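Local coordinates for protein probable transcriptional regulator (Pseudomonas aeruginosa, PDB 2NNN) that probably binds DNA as a dimeric transcriptional regulator of the MarR family, through a winged helix-turn-helix domain, at residues 23-28 with 116-120; 33-37 with 76-81; 51-55 with 93-97; 54-58 with 69-73. All coordinates share one frame; numbering follows the deposited sequence.

Contact 1 (23-28 with 116-120)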
loop_
_atom_site.group_PDB
_atom_site.type_symbol
_atom_site.label_atom_id
_atom_site.label_comp_id
_atom_site.label_asym_id
_atom_site.label_seq_id
_atom_site.Cartn_x
_atom_site.Cartn_y
_atom_site.Cartn_z
ATOM N N ARG A 23 -6.562 -5.078 -2.142
ATOM C CA ARG A 23 -7.939 -5.550 -1.895
ATOM C C ARG A 23 -8.745 -4.477 -1.170
ATOM O O ARG A 23 -9.893 -4.197 -1.527
ATOM C CB ARG A 23 -7.956 -6.853 -1.081
ATOM C CG ARG A 23 -9.350 -7.219 -0.553
ATOM C CD ARG A 23 -9.403 -8.649 -0.077
ATOM N NE ARG A 23 -10.646 -8.984 0.612
ATOM C CZ ARG A 23 -10.908 -8.770 1.901
ATOM N NH1 ARG A 23 -10.031 -8.160 2.696
ATOM N NH2 ARG A 23 -12.089 -9.143 2.391
ATOM N N TYR A 24 -8.131 -3.866 -0.160
ATOM C CA TYR A 24 -8.801 -2.817 0.593
ATOM C C TYR A 24 -9.179 -1.673 -0.337
ATOM O O TYR A 24 -10.316 -1.192 -0.313
ATOM C CB TYR A 24 -7.964 -2.324 1.795
ATOM C CG TYR A 24 -8.750 -1.318 2.588
ATOM C CD1 TYR A 24 -9.640 -1.736 3.582
ATOM C CD2 TYR A 24 -8.666 0.055 2.298
ATOM C CE1 TYR A 24 -10.398 -0.824 4.286
ATOM C CE2 TYR A 24 -9.423 0.971 2.999
ATOM C CZ TYR A 24 -10.289 0.516 3.990
ATOM O OH TYR A 24 -11.053 1.414 4.689
ATOM N N ALA A 25 -8.227 -1.253 -1.167
ATOM C CA ALA A 25 -8.457 -0.184 -2.153
ATOM C C ALA A 25 -9.657 -0.470 -3.079
ATOM O O ALA A 25 -10.412 0.434 -3.419
ATOM C CB ALA A 25 -7.184 0.067 -2.960
ATOM N N ALA A 26 -9.819 -1.739 -3.467
ATOM C CA ALA A 26 -10.923 -2.199 -4.309
ATOM C C ALA A 26 -12.286 -2.150 -3.587
ATOM O O ALA A 26 -13.276 -1.718 -4.163
ATOM C CB ALA A 26 -10.644 -3.590 -4.776
ATOM N N LEU A 27 -12.327 -2.593 -2.333
ATOM C CA LEU A 27 -13.548 -2.534 -1.497
ATOM C C LEU A 27 -13.948 -1.093 -1.189
ATOM O O LEU A 27 -15.128 -0.741 -1.168
ATOM C CB LEU A 27 -13.333 -3.298 -0.180
ATOM C CG LEU A 27 -12.985 -4.802 -0.226
ATOM C CD1 LEU A 27 -12.548 -5.282 1.162
ATOM C CD2 LEU A 27 -14.148 -5.619 -0.712
ATOM N N PHE A 28 -12.950 -0.261 -0.924
ATOM C CA PHE A 28 -13.190 1.126 -0.624
ATOM C C PHE A 28 -13.786 1.885 -1.822
ATOM O O PHE A 28 -14.806 2.587 -1.687
ATOM C CB PHE A 28 -11.912 1.792 -0.113
ATOM C CG PHE A 28 -12.147 3.163 0.473
ATOM C CD1 PHE A 28 -12.292 4.279 -0.361
ATOM C CD2 PHE A 28 -12.255 3.334 1.856
ATOM C CE1 PHE A 28 -12.516 5.559 0.181
ATOM C CE2 PHE A 28 -12.491 4.595 2.403
ATOM C CZ PHE A 28 -12.617 5.708 1.564
ATOM N N ILE A 116 -17.181 -0.866 4.473
ATOM C CA ILE A 116 -15.911 -1.199 3.818
ATOM C C ILE A 116 -14.961 -1.908 4.788
ATOM O O ILE A 116 -14.368 -2.925 4.444
ATOM C CB ILE A 116 -15.221 0.064 3.221
ATOM C CG1 ILE A 116 -16.082 0.659 2.110
ATOM C CG2 ILE A 116 -13.797 -0.248 2.738
ATOM C CD1 ILE A 116 -15.750 2.089 1.785
ATOM N N ASN A 117 -14.852 -1.374 6.007
ATOM C CA ASN A 117 -14.003 -1.923 7.063
ATOM C C ASN A 117 -14.458 -3.295 7.519
ATOM O O ASN A 117 -13.616 -4.159 7.786
ATOM C CB ASN A 117 -13.976 -0.973 8.262
ATOM C CG ASN A 117 -13.001 -1.421 9.351
ATOM O OD1 ASN A 117 -13.391 -2.042 10.352
ATOM N ND2 ASN A 117 -11.722 -1.116 9.157
ATOM N N ARG A 118 -15.783 -3.501 7.633
ATOM C CA ARG A 118 -16.286 -4.831 8.013
ATOM C C ARG A 118 -16.056 -5.904 6.941
ATOM O O ARG A 118 -15.751 -7.039 7.277
ATOM C CB ARG A 118 -17.731 -4.831 8.574
ATOM C CG ARG A 118 -18.836 -4.621 7.599
ATOM C CD ARG A 118 -20.179 -5.310 8.020
ATOM N NE ARG A 118 -20.139 -6.738 7.710
ATOM C CZ ARG A 118 -20.412 -7.284 6.522
ATOM N NH1 ARG A 118 -20.795 -6.546 5.483
ATOM N NH2 ARG A 118 -20.300 -8.593 6.378
ATOM N N GLN A 119 -16.182 -5.525 5.668
ATOM C CA GLN A 119 -15.917 -6.412 4.525
ATOM C C GLN A 119 -14.434 -6.777 4.413
ATOM O O GLN A 119 -14.093 -7.940 4.135
ATOM C CB GLN A 119 -16.346 -5.740 3.223
ATOM C CG GLN A 119 -17.836 -5.655 3.008
ATOM C CD GLN A 119 -18.216 -4.946 1.701
ATOM O OE1 GLN A 119 -19.372 -4.531 1.520
ATOM N NE2 GLN A 119 -17.245 -4.800 0.788
ATOM N N ALA A 120 -13.557 -5.785 4.604
ATOM C CA ALA A 120 -12.119 -6.018 4.635
ATOM C C ALA A 120 -11.766 -7.140 5.612
ATOM O O ALA A 120 -10.927 -8.001 5.310
ATOM C CB ALA A 120 -11.351 -4.729 4.985
#
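R23 reaches the backbone of A120 because its CG lies anti to the backbone N (chi1 168°) and the chain then runs extended to NE, laying the guanidinium across the gap between helices 13-31 and 100-121. R23 NH1 gives A120 O a nearly straight bond of 2.8 Å, in the carbonyl plane and on a lone pair, with the oxygen at the guanidinium edge. R23 NH2 adds weak bonds to A120 O and Q119 O, and L27 CD1 of the same helix lies over one guanidinium face. Y24 and F28 also have CG anti to N, which places both rings beside I116. CG2 of I116 meets Y24 CE1 at 3.8 Å, while I116 CD1 makes an off-centre CH-pi contact with the F28 ring, 4.2 Å from its centroid. A120 CB comes to the Y24 ring edge, 3.7 Å from Y24 CD1, and L27 CD1 approaches A120 CA to 3.6 Å. I13 of the second subunit packs on A120, so this helix pair borders the dimer interface. An apolar seam is thus closed at one end by a positive group bound to carbonyls near the C-terminal end of helix 100-121, where the helix dipole would probably favour it.

Contact 2 (33-37 with 76-81)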
loop_
_atom_site.group_PDB
_atom_site.type_symbol
_atom_site.label_atom_id
_atom_site.label_comp_id
_atom_site.label_asym_id
_atom_site.label_seq_id
_atom_site.Cartn_x
_atom_site.Cartn_y
_atom_site.Cartn_z
ATOM N N GLY A 33 -19.024 5.458 -1.859
ATOM C CA GLY A 33 -20.231 6.101 -2.320
ATOM C C GLY A 33 -20.092 7.579 -2.592
ATOM O O GLY A 33 -20.993 8.166 -3.185
ATOM N N ASN A 34 -18.982 8.187 -2.165
ATOM C CA ASN A 34 -18.810 9.642 -2.323
ATOM C C ASN A 34 -17.679 10.013 -3.273
ATOM O O ASN A 34 -17.324 11.180 -3.398
ATOM C CB ASN A 34 -18.629 10.334 -0.966
ATOM C CG ASN A 34 -17.468 9.767 -0.171
ATOM O OD1 ASN A 34 -16.462 9.334 -0.742
ATOM N ND2 ASN A 34 -17.600 9.760 1.160
ATOM N N GLY A 35 -17.112 9.012 -3.936
ATOM C CA GLY A 35 -16.030 9.249 -4.885
ATOM C C GLY A 35 -14.688 9.682 -4.295
ATOM O O GLY A 35 -13.808 10.078 -5.042
ATOM N N LEU A 36 -14.524 9.619 -2.971
ATOM C CA LEU A 36 -13.236 9.941 -2.327
ATOM C C LEU A 36 -12.273 8.736 -2.256
ATOM O O LEU A 36 -12.714 7.582 -2.128
ATOM C CB LEU A 36 -13.450 10.530 -0.913
ATOM C CG LEU A 36 -14.147 11.896 -0.741
ATOM C CD1 LEU A 36 -14.359 12.234 0.721
ATOM C CD2 LEU A 36 -13.393 13.028 -1.420
ATOM N N THR A 37 -10.966 9.009 -2.331
ATOM C CA THR A 37 -9.941 7.986 -2.091
ATOM C C THR A 37 -9.792 7.663 -0.585
ATOM O O THR A 37 -10.232 8.450 0.266
ATOM C CB THR A 37 -8.577 8.402 -2.667
ATOM O OG1 THR A 37 -8.096 9.563 -1.978
ATOM C CG2 THR A 37 -8.691 8.714 -4.146
ATOM N N LEU A 76 -9.606 17.925 -1.719
ATOM C CA LEU A 76 -10.708 18.097 -0.778
ATOM C C LEU A 76 -11.280 19.527 -0.864
ATOM O O LEU A 76 -12.461 19.754 -0.583
ATOM C CB LEU A 76 -10.204 17.802 0.635
ATOM C CG LEU A 76 -10.819 16.723 1.539
ATOM C CD1 LEU A 76 -11.172 15.451 0.796
ATOM C CD2 LEU A 76 -9.886 16.409 2.707
ATOM N N ASP A 77 -10.437 20.483 -1.265
ATOM C CA ASP A 77 -10.838 21.887 -1.397
ATOM C C ASP A 77 -11.674 22.108 -2.649
ATOM O O ASP A 77 -12.758 22.677 -2.586
ATOM C CB ASP A 77 -9.616 22.806 -1.412
ATOM C CG ASP A 77 -9.984 24.278 -1.234
ATOM O OD1 ASP A 77 -11.138 24.568 -0.840
ATOM O OD2 ASP A 77 -9.119 25.147 -1.492
ATOM N N LYS A 78 -11.147 21.651 -3.783
ATOM C CA LYS A 78 -11.854 21.631 -5.063
ATOM C C LYS A 78 -13.312 21.153 -4.912
ATOM O O LYS A 78 -14.202 21.630 -5.618
ATOM C CB LYS A 78 -11.087 20.728 -6.040
ATOM C CG LYS A 78 -11.544 20.761 -7.507
ATOM C CD LYS A 78 -10.967 19.566 -8.290
ATOM C CE LYS A 78 -9.418 19.526 -8.261
ATOM N NZ LYS A 78 -8.846 18.166 -8.561
ATOM N N ARG A 79 -13.550 20.228 -3.985
ATOM C CA ARG A 79 -14.894 19.710 -3.731
ATOM C C ARG A 79 -15.698 20.538 -2.728
ATOM O O ARG A 79 -16.864 20.240 -2.478
ATOM C CB ARG A 79 -14.825 18.250 -3.270
ATOM C CG ARG A 79 -14.118 17.349 -4.251
ATOM C CD ARG A 79 -13.828 16.008 -3.639
ATOM N NE ARG A 79 -15.054 15.225 -3.487
ATOM C CZ ARG A 79 -15.405 14.203 -4.265
ATOM N NH1 ARG A 79 -14.619 13.813 -5.266
ATOM N NH2 ARG A 79 -16.544 13.565 -4.027
ATOM N N GLY A 80 -15.084 21.573 -2.165
ATOM C CA GLY A 80 -15.747 22.438 -1.179
ATOM C C GLY A 80 -15.790 21.869 0.232
ATOM O O GLY A 80 -16.603 22.297 1.052
ATOM N N LEU A 81 -14.905 20.921 0.534
ATOM C CA LEU A 81 -15.019 20.173 1.782
ATOM C C LEU A 81 -14.159 20.696 2.926
ATOM O O LEU A 81 -14.305 20.247 4.067
ATOM C CB LEU A 81 -14.771 18.681 1.552
ATOM C CG LEU A 81 -15.631 17.967 0.500
ATOM C CD1 LEU A 81 -15.219 16.510 0.451
ATOM C CD2 LEU A 81 -17.134 18.116 0.757
#
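L36 and R79 lie alongside each other, running opposite ways, and the methyl CD2 of L36 comes to rest over one face of the R79 guanidinium. L36 CD2 sits 3.4 Å above that plane, offset toward the rim, and its nearest atom is R79 NE, also at 3.4 Å. Both side chains have CG beside their own backbone N. The arginine chain is bent at chi3 (72°) but still runs on to the loop 33-37, with the L36 methyl over one face of its flat end. The outer end of the guanidinium meets the backbone of the loop: R79 NH2 lies 2.6 Å from N34 O, which approaches obliquely to the guanidinium plane. L36 CD2 also meets two leucines, with CD1 of L76 at 4.0 Å and CD1 of L81 at 4.4 Å. One branch of L36 therefore serves both the apolar cluster and the flat face of a charged group.

The chain from 76 to 81 ends its helix in a Schellman motif, with G80 at positive phi and L81 N bonded to L76 O at 2.9 Å. The loop 33-37 joins helix 13-31 to helix 38-50, whose start T37 caps through Q40 N, while 76-81 leads from helix 66-78 into strand 82-87. E105 of helix 100-121 touches L36, R79 and L81, and W41 and L44 of helix 38-50 pack against N34 and L81 respectively.

Contact 3 (51-55 with 93-97)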
loop_
_atom_site.group_PDB
_atom_site.type_symbol
_atom_site.label_atom_id
_atom_site.label_comp_id
_atom_site.label_asym_id
_atom_site.label_seq_id
_atom_site.Cartn_x
_atom_site.Cartn_y
_atom_site.Cartn_z
ATOM N N GLY A 51 -10.515 19.446 14.611
ATOM C CA GLY A 51 -10.877 20.835 14.397
ATOM C C GLY A 51 -9.713 21.455 13.643
ATOM O O GLY A 51 -8.881 20.721 13.087
ATOM N N PRO A 52 -9.643 22.801 13.615
ATOM C CA PRO A 52 -8.565 23.509 12.911
ATOM C C PRO A 52 -7.151 23.048 13.322
ATOM O O PRO A 52 -6.839 22.923 14.508
ATOM C CB PRO A 52 -8.819 24.990 13.247
ATOM C CG PRO A 52 -9.836 24.991 14.340
ATOM C CD PRO A 52 -10.603 23.733 14.236
ATOM N N CYS A 53 -6.321 22.802 12.313
ATOM C CA CYS A 53 -5.085 22.049 12.443
ATOM C C CYS A 53 -4.185 22.509 11.318
ATOM O O CYS A 53 -4.664 22.749 10.213
ATOM C CB CYS A 53 -5.378 20.546 12.266
ATOM S SG CYS A 53 -4.212 19.418 13.078
ATOM N N PRO A 54 -2.877 22.665 11.588
ATOM C CA PRO A 54 -1.936 22.958 10.499
ATOM C C PRO A 54 -1.893 21.809 9.473
ATOM O O PRO A 54 -2.000 20.643 9.866
ATOM C CB PRO A 54 -0.589 23.080 11.218
ATOM C CG PRO A 54 -0.910 23.239 12.675
ATOM C CD PRO A 54 -2.220 22.593 12.908
ATOM N N GLN A 55 -1.734 22.129 8.189
ATOM C CA GLN A 55 -1.755 21.118 7.109
ATOM C C GLN A 55 -0.712 20.005 7.278
ATOM O O GLN A 55 -1.014 18.831 7.089
ATOM C CB GLN A 55 -1.582 21.780 5.740
ATOM C CG GLN A 55 -1.885 20.877 4.546
ATOM C CD GLN A 55 -1.820 21.632 3.226
ATOM O OE1 GLN A 55 -0.746 21.852 2.673
ATOM N NE2 GLN A 55 -2.976 22.038 2.724
ATOM N N ARG A 93 0.898 31.524 9.506
ATOM C CA ARG A 93 0.415 30.152 9.408
ATOM C C ARG A 93 -1.079 30.020 9.106
ATOM O O ARG A 93 -1.892 30.844 9.518
ATOM C CB ARG A 93 0.770 29.401 10.691
ATOM C CG ARG A 93 0.893 27.893 10.561
ATOM C CD ARG A 93 1.573 27.312 11.799
ATOM N NE ARG A 93 1.633 25.851 11.753
ATOM C CZ ARG A 93 2.487 25.107 12.453
ATOM N NH1 ARG A 93 3.371 25.678 13.264
ATOM N NH2 ARG A 93 2.459 23.786 12.334
ATOM N N LEU A 94 -1.411 28.961 8.368
ATOM C CA LEU A 94 -2.787 28.583 8.053
ATOM C C LEU A 94 -3.240 27.373 8.851
ATOM O O LEU A 94 -2.447 26.490 9.179
ATOM C CB LEU A 94 -2.934 28.285 6.558
ATOM C CG LEU A 94 -3.496 29.351 5.618
ATOM C CD1 LEU A 94 -3.227 30.741 6.147
ATOM C CD2 LEU A 94 -2.892 29.173 4.235
ATOM N N LEU A 95 -4.534 27.350 9.143
ATOM C CA LEU A 95 -5.194 26.227 9.779
ATOM C C LEU A 95 -6.202 25.678 8.797
ATOM O O LEU A 95 -6.892 26.438 8.131
ATOM C CB LEU A 95 -5.912 26.681 11.054
ATOM C CG LEU A 95 -5.230 26.556 12.426
ATOM C CD1 LEU A 95 -3.723 26.760 12.376
ATOM C CD2 LEU A 95 -5.880 27.496 13.439
ATOM N N VAL A 96 -6.272 24.355 8.700
ATOM C CA VAL A 96 -7.250 23.688 7.843
ATOM C C VAL A 96 -8.373 23.135 8.724
ATOM O O VAL A 96 -8.139 22.665 9.842
ATOM C CB VAL A 96 -6.605 22.570 6.972
ATOM C CG1 VAL A 96 -7.599 22.022 5.967
ATOM C CG2 VAL A 96 -5.407 23.100 6.227
ATOM N N SER A 97 -9.596 23.214 8.217
ATOM C CA SER A 97 -10.774 22.852 8.985
ATOM C C SER A 97 -11.793 22.243 8.056
ATOM O O SER A 97 -11.748 22.467 6.851
ATOM C CB SER A 97 -11.369 24.109 9.616
ATOM O OG SER A 97 -12.069 23.787 10.796
#
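In the winged helix-turn-helix fold of the MarR family, the antiparallel strands 82-87 and 93-98 form the wing, and the loop 51-55 before helix 55-61 pairs with the wing strand 93-98 through one bridge. It is an antiparallel hydrogen-bonded pair between C53 and V96. V96 N gives C53 O a nearly straight bond of 2.7 Å (174° at the hydrogen), and C53 N returns a more bent one to V96 O at 3.1 Å. In both the donor is tilted from the carbonyl plane, more so at C53 O. V96 O also receives a CA-H...O contact from P52 CA at 3.2 Å.

Prolines flank the bridged cysteine, and each meets the strand through its ring. CB of P52 packs on L95 CD2 at 3.9 Å, and P52 CD lies 3.7 Å from S97 OG. P54 is approached by R93, whose CG is anti to the backbone N (chi1 -155°) and whose chain stays extended as far as NE. This reach brings the edge of the guanidinium against the pyrrolidine, with R93 NH2 3.3 Å from P54 CB. Next along the chain, Q55 CB touches V96 CG2 at 4.1 Å.

Strand 93-98 bonds on to strand 82-87 through R93 with D87, L95 with S85 and S97 with Q83, so it lies between that strand and the loop. V96 also packs on V73 of helix 66-78, and Q55 on R84 of strand 82-87.

Contact 4 (54-58 with 69-73)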
loop_
_atom_site.group_PDB
_atom_site.type_symbol
_atom_site.label_atom_id
_atom_site.label_comp_id
_atom_site.label_asym_id
_atom_site.label_seq_id
_atom_site.Cartn_x
_atom_site.Cartn_y
_atom_site.Cartn_z
ATOM N N PRO A 54 -2.877 22.665 11.588
ATOM C CA PRO A 54 -1.936 22.958 10.499
ATOM C C PRO A 54 -1.893 21.809 9.473
ATOM O O PRO A 54 -2.000 20.643 9.866
ATOM C CB PRO A 54 -0.589 23.080 11.218
ATOM C CG PRO A 54 -0.910 23.239 12.675
ATOM C CD PRO A 54 -2.220 22.593 12.908
ATOM N N GLN A 55 -1.734 22.129 8.189
ATOM C CA GLN A 55 -1.755 21.118 7.109
ATOM C C GLN A 55 -0.712 20.005 7.278
ATOM O O GLN A 55 -1.014 18.831 7.089
ATOM C CB GLN A 55 -1.582 21.780 5.740
ATOM C CG GLN A 55 -1.885 20.877 4.546
ATOM C CD GLN A 55 -1.820 21.632 3.226
ATOM O OE1 GLN A 55 -0.746 21.852 2.673
ATOM N NE2 GLN A 55 -2.976 22.038 2.724
ATOM N N ASN A 56 0.504 20.388 7.643
ATOM C CA ASN A 56 1.608 19.444 7.824
ATOM C C ASN A 56 1.433 18.576 9.070
ATOM O O ASN A 56 1.853 17.403 9.098
ATOM C CB ASN A 56 2.940 20.198 7.871
ATOM C CG ASN A 56 3.381 20.703 6.494
ATOM O OD1 ASN A 56 2.660 20.569 5.479
ATOM N ND2 ASN A 56 4.583 21.272 6.448
ATOM N N GLN A 57 0.810 19.163 10.093
ATOM C CA GLN A 57 0.425 18.417 11.280
ATOM C C GLN A 57 -0.685 17.427 10.961
ATOM O O GLN A 57 -0.672 16.306 11.461
ATOM C CB GLN A 57 -0.023 19.366 12.388
ATOM C CG GLN A 57 -0.380 18.658 13.686
ATOM C CD GLN A 57 -0.296 19.584 14.874
ATOM O OE1 GLN A 57 0.800 19.937 15.319
ATOM N NE2 GLN A 57 -1.446 19.981 15.400
ATOM N N LEU A 58 -1.648 17.850 10.145
ATOM C CA LEU A 58 -2.690 16.960 9.669
ATOM C C LEU A 58 -2.025 15.768 8.951
ATOM O O LEU A 58 -2.437 14.625 9.105
ATOM C CB LEU A 58 -3.669 17.703 8.745
ATOM C CG LEU A 58 -4.750 16.853 8.042
ATOM C CD1 LEU A 58 -5.621 16.053 9.018
ATOM C CD2 LEU A 58 -5.628 17.653 7.069
ATOM N N ILE A 69 -0.091 15.351 1.743
ATOM C CA ILE A 69 -1.214 16.008 2.396
ATOM C C ILE A 69 -1.602 17.288 1.685
ATOM O O ILE A 69 -2.780 17.627 1.633
ATOM C CB ILE A 69 -1.006 16.246 3.915
ATOM C CG1 ILE A 69 -2.342 16.591 4.587
ATOM C CG2 ILE A 69 0.037 17.329 4.182
ATOM C CD1 ILE A 69 -3.326 15.435 4.658
ATOM N N LYS A 70 -0.612 17.989 1.131
ATOM C CA LYS A 70 -0.853 19.201 0.354
ATOM C C LYS A 70 -1.927 18.957 -0.708
ATOM O O LYS A 70 -2.870 19.732 -0.837
ATOM C CB LYS A 70 0.436 19.660 -0.319
ATOM C CG LYS A 70 0.352 21.056 -0.921
ATOM C CD LYS A 70 1.657 21.450 -1.606
ATOM C CE LYS A 70 1.461 22.662 -2.510
ATOM N NZ LYS A 70 1.510 23.946 -1.744
ATOM N N GLY A 71 -1.785 17.859 -1.446
ATOM C CA GLY A 71 -2.622 17.593 -2.600
ATOM C C GLY A 71 -3.938 16.924 -2.238
ATOM O O GLY A 71 -4.940 17.097 -2.940
ATOM N N VAL A 72 -3.941 16.146 -1.161
ATOM C CA VAL A 72 -5.186 15.623 -0.633
ATOM C C VAL A 72 -6.078 16.792 -0.195
ATOM O O VAL A 72 -7.261 16.841 -0.556
ATOM C CB VAL A 72 -4.950 14.625 0.532
ATOM C CG1 VAL A 72 -6.179 14.533 1.437
ATOM C CG2 VAL A 72 -4.560 13.269 -0.007
ATOM N N VAL A 73 -5.509 17.733 0.566
ATOM C CA VAL A 73 -6.270 18.888 1.056
ATOM C C VAL A 73 -6.753 19.773 -0.101
ATOM O O VAL A 73 -7.869 20.285 -0.070
ATOM C CB VAL A 73 -5.484 19.712 2.109
ATOM C CG1 VAL A 73 -6.169 21.051 2.387
ATOM C CG2 VAL A 73 -5.348 18.934 3.402
HETATM O O HOH W 1 0.168 24.025 1.094
#
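Q55 and I69 mark the closest backbone approach, with CA atoms 7.0 Å apart, where the first turn of helix 55-61 passes helix 66-78. P54 holds the N-cap position, and L58 N bonds back to P54 O at 2.8 Å. Q55 O faces the other helix and meets CG2 of I69 at 3.4 Å. From here the Q55 chain runs extended beyond CG, alongside I69 but the other way, so that its amide arrives over the next turn. Q55 NE2 lies 3.4 Å from V73 CG1, and Q55 OE1 lies 3.5 Å from K70 CA. One water accepts from K70 NZ and donates to Q55 OE1 at 2.8 Å. L58, with CG anti to the backbone N (chi1 174°), turns inward: L58 CG meets I69 CD1 at 3.9 Å, the two side chains crossing at about a right angle, and its CD2 meets V73 CG2. In the MarR fold these two helices correspond to the helix-turn-helix, the second probably the recognition helix. Direct contact is apolar around L58, I69 and V73, whereas the polar link from Q55 to K70 passes through water, which the lysine charge would probably polarise, strengthening its donation to Q55 OE1.

Overall arrangement
From the N terminus, helix 13-31 is joined by contact 1 to helix 100-121 near the dimer interface, closing a loop that encloses all the other contacts. Just after that first helix, contact 2 ties the loop 33-37 to the end of helix 66-78, and F28 of contact 1 touches L36 and T37 there. Contact 4 lies within the span of contact 2, joining the two helices of the helix-turn-helix. Contact 3 begins in the loop 51-55, sharing P54 and Q55 with contact 4, but reaches on to strand 93-98 and so crosses contact 2. V96 packs on V73 between them. Contacts 3 and 4 lie across the chain's centre from contact 1.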